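Local coordinates for protein beta-porphyranase A (PDB 4AW7) that cleaves the sulfated red-seaweed polysaccharide porphyran at the (1->4) linkages between beta-D-galactose and alpha-L-galactose-6-sulfate, releasing mostly disaccharides, at residues L339-N344 against T352-D357. Numbering follows the deposited sequence.
Sequences LFIPDN and TWRLND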
loop_
_atom_site.group_PDB
_atom_site.type_symbol
_atom_site.label_atom_id
_atom_site.label_comp_id
_atom_site.label_asym_id
_atom_site.label_seq_id
_atom_site.Cartn_x
_atom_site.Cartn_y
_atom_site.Cartn_z
ATOM N N LEU A 339 16.732 9.299 -6.232
ATOM C CA LEU A 339 16.354 10.566 -5.606
ATOM C C LEU A 339 17.413 11.667 -5.809
ATOM O O LEU A 339 17.085 12.845 -5.834
ATOM C CB LEU A 339 16.109 10.310 -4.124
ATOM C CG LEU A 339 15.706 11.497 -3.266
ATOM C CD1 LEU A 339 14.403 12.143 -3.736
ATOM C CD2 LEU A 339 15.669 11.051 -1.783
ATOM N N PHE A 340 18.678 11.256 -5.876
ATOM C CA PHE A 340 19.834 12.157 -6.068
ATOM C C PHE A 340 20.521 11.785 -7.374
ATOM O O PHE A 340 20.707 10.603 -7.661
ATOM C CB PHE A 340 20.839 12.022 -4.924
ATOM C CG PHE A 340 20.398 12.596 -3.605
ATOM C CD1 PHE A 340 19.645 11.851 -2.696
ATOM C CD2 PHE A 340 20.739 13.893 -3.269
ATOM C CE1 PHE A 340 19.277 12.415 -1.465
ATOM C CE2 PHE A 340 20.402 14.432 -2.055
ATOM C CZ PHE A 340 19.646 13.713 -1.168
ATOM N N ILE A 341 20.971 12.804 -8.104
ATOM C CA ILE A 341 21.601 12.659 -9.410
ATOM C C ILE A 341 22.953 13.356 -9.299
ATOM O O ILE A 341 23.015 14.494 -8.844
ATOM C CB ILE A 341 20.751 13.319 -10.506
ATOM C CG1 ILE A 341 19.310 12.776 -10.467
ATOM C CG2 ILE A 341 21.413 13.153 -11.872
ATOM C CD1 ILE A 341 19.125 11.291 -10.773
ATOM N N PRO A 342 24.026 12.674 -9.713
ATOM C CA PRO A 342 25.348 13.306 -9.566
ATOM C C PRO A 342 25.573 14.330 -10.656
ATOM O O PRO A 342 25.268 14.078 -11.812
ATOM C CB PRO A 342 26.290 12.128 -9.702
ATOM C CG PRO A 342 25.603 11.215 -10.688
ATOM C CD PRO A 342 24.126 11.324 -10.297
ATOM N N ASP A 343 26.171 15.457 -10.274
ATOM C CA ASP A 343 26.536 16.475 -11.244
ATOM C C ASP A 343 27.593 15.968 -12.241
ATOM O O ASP A 343 27.514 16.289 -13.424
ATOM C CB ASP A 343 26.957 17.745 -10.495
ATOM C CG ASP A 343 25.774 18.385 -9.756
ATOM O OD1 ASP A 343 24.718 18.543 -10.401
ATOM O OD2 ASP A 343 25.868 18.717 -8.546
ATOM N N ASN A 344 28.527 15.150 -11.771
ATOM C CA ASN A 344 29.535 14.505 -12.614
ATOM C C ASN A 344 29.552 12.973 -12.424
ATOM O O ASN A 344 30.222 12.462 -11.553
ATOM C CB ASN A 344 30.915 15.091 -12.302
ATOM C CG ASN A 344 31.987 14.542 -13.207
ATOM O OD1 ASN A 344 31.754 13.599 -13.966
ATOM N ND2 ASN A 344 33.181 15.126 -13.136
ATOM N N THR A 352 29.346 16.647 -6.639
ATOM C CA THR A 352 28.185 17.093 -5.885
ATOM C C THR A 352 26.946 16.308 -6.398
ATOM O O THR A 352 26.933 15.784 -7.494
ATOM C CB THR A 352 27.957 18.613 -6.017
ATOM O OG1 THR A 352 27.952 18.964 -7.394
ATOM C CG2 THR A 352 29.046 19.425 -5.293
ATOM N N TRP A 353 25.917 16.274 -5.562
ATOM C CA TRP A 353 24.699 15.518 -5.836
ATOM C C TRP A 353 23.508 16.434 -5.751
ATOM O O TRP A 353 23.425 17.264 -4.845
ATOM C CB TRP A 353 24.528 14.385 -4.820
ATOM C CG TRP A 353 25.584 13.324 -4.942
ATOM C CD1 TRP A 353 26.836 13.344 -4.369
ATOM C CD2 TRP A 353 25.522 12.128 -5.715
ATOM N NE1 TRP A 353 27.528 12.217 -4.700
ATOM C CE2 TRP A 353 26.754 11.448 -5.530
ATOM C CE3 TRP A 353 24.522 11.509 -6.484
ATOM C CZ2 TRP A 353 27.011 10.228 -6.101
ATOM C CZ3 TRP A 353 24.801 10.288 -7.058
ATOM C CH2 TRP A 353 26.047 9.672 -6.885
ATOM N N ARG A 354 22.600 16.276 -6.703
ATOM C CA ARG A 354 21.409 17.102 -6.833
ATOM C C ARG A 354 20.193 16.278 -6.382
ATOM O O ARG A 354 19.925 15.199 -6.902
ATOM C CB ARG A 354 21.239 17.565 -8.301
ATOM C CG ARG A 354 19.936 18.211 -8.672
ATOM C CD ARG A 354 19.945 18.713 -10.121
ATOM N NE ARG A 354 19.962 17.624 -11.104
ATOM C CZ ARG A 354 18.870 16.982 -11.530
ATOM N NH1 ARG A 354 17.664 17.297 -11.049
ATOM N NH2 ARG A 354 18.983 16.019 -12.447
ATOM N N LEU A 355 19.456 16.812 -5.430
ATOM C CA LEU A 355 18.144 16.278 -5.043
ATOM C C LEU A 355 17.119 16.615 -6.127
ATOM O O LEU A 355 16.891 17.791 -6.394
ATOM C CB LEU A 355 17.795 16.904 -3.682
ATOM C CG LEU A 355 16.492 16.490 -3.053
ATOM C CD1 LEU A 355 16.459 14.940 -2.812
ATOM C CD2 LEU A 355 16.308 17.298 -1.755
ATOM N N ASN A 356 16.532 15.604 -6.775
ATOM C CA ASN A 356 15.603 15.847 -7.880
ATOM C C ASN A 356 14.190 16.227 -7.404
ATOM O O ASN A 356 13.920 16.283 -6.197
ATOM C CB ASN A 356 15.637 14.703 -8.895
ATOM C CG ASN A 356 15.107 13.397 -8.361
ATOM O OD1 ASN A 356 14.123 13.378 -7.598
ATOM N ND2 ASN A 356 15.698 12.279 -8.804
ATOM N N ASP A 357 13.293 16.502 -8.351
ATOM C CA ASP A 357 11.989 17.054 -8.015
ATOM C C ASP A 357 11.065 16.052 -7.321
ATOM O O ASP A 357 9.987 16.468 -6.871
ATOM C CB ASP A 357 11.284 17.670 -9.241
ATOM C CG ASP A 357 11.828 19.011 -9.630
ATOM O OD1 ASP A 357 12.745 19.552 -8.957
ATOM O OD2 ASP A 357 11.264 19.572 -10.598
HETATM O O HOH W 1 22.846 16.574 -11.096
#
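Trp353 spreads its indole against Pro342 in a two-stranded antiparallel hairpin. Pro342 suits this non-hydrogen-bonded position, where its missing N-H costs the pairing nothing, and its compact ring lies against the flat indole. From CB, 4.1 Å from Phe340 CD2, CG stands anti to the carbonyl carbon (chi1 -67°), which lays the ring across to the neighbouring strand: CD2 meets Pro342 CA, CE3 packs on the Pro342 backbone and Phe340 CB, CZ3 comes within 3.5 Å of Pro342 CD, and CZ2 and CH2 flank Pro342 CB. That CB stands over the six-membered ring, 3.7 Å from its centroid, a CH-pi contact. Lys321 adds a cation-pi partner. An alanine here would probably leave Pro342 without its CH-pi platform and Lys321 without its aromatic mate. On the same face Leu355 CD1 sits over one face of the Phe340 ring, 4.0 Å from its centroid. Between these pairs Ile341 and Arg354 exchange backbone hydrogen bonds, and on the other face aliphatic Ile341 lies alongside Arg354. A water donates to Ile341 O and Asp343 OD1 and accepts from Arg354 NE. Apolar packing thus joins the strands on the face turned to helix 54-63, while on the other a water bridges them and a salt bridge carries Arg354 NH2 to Asp287.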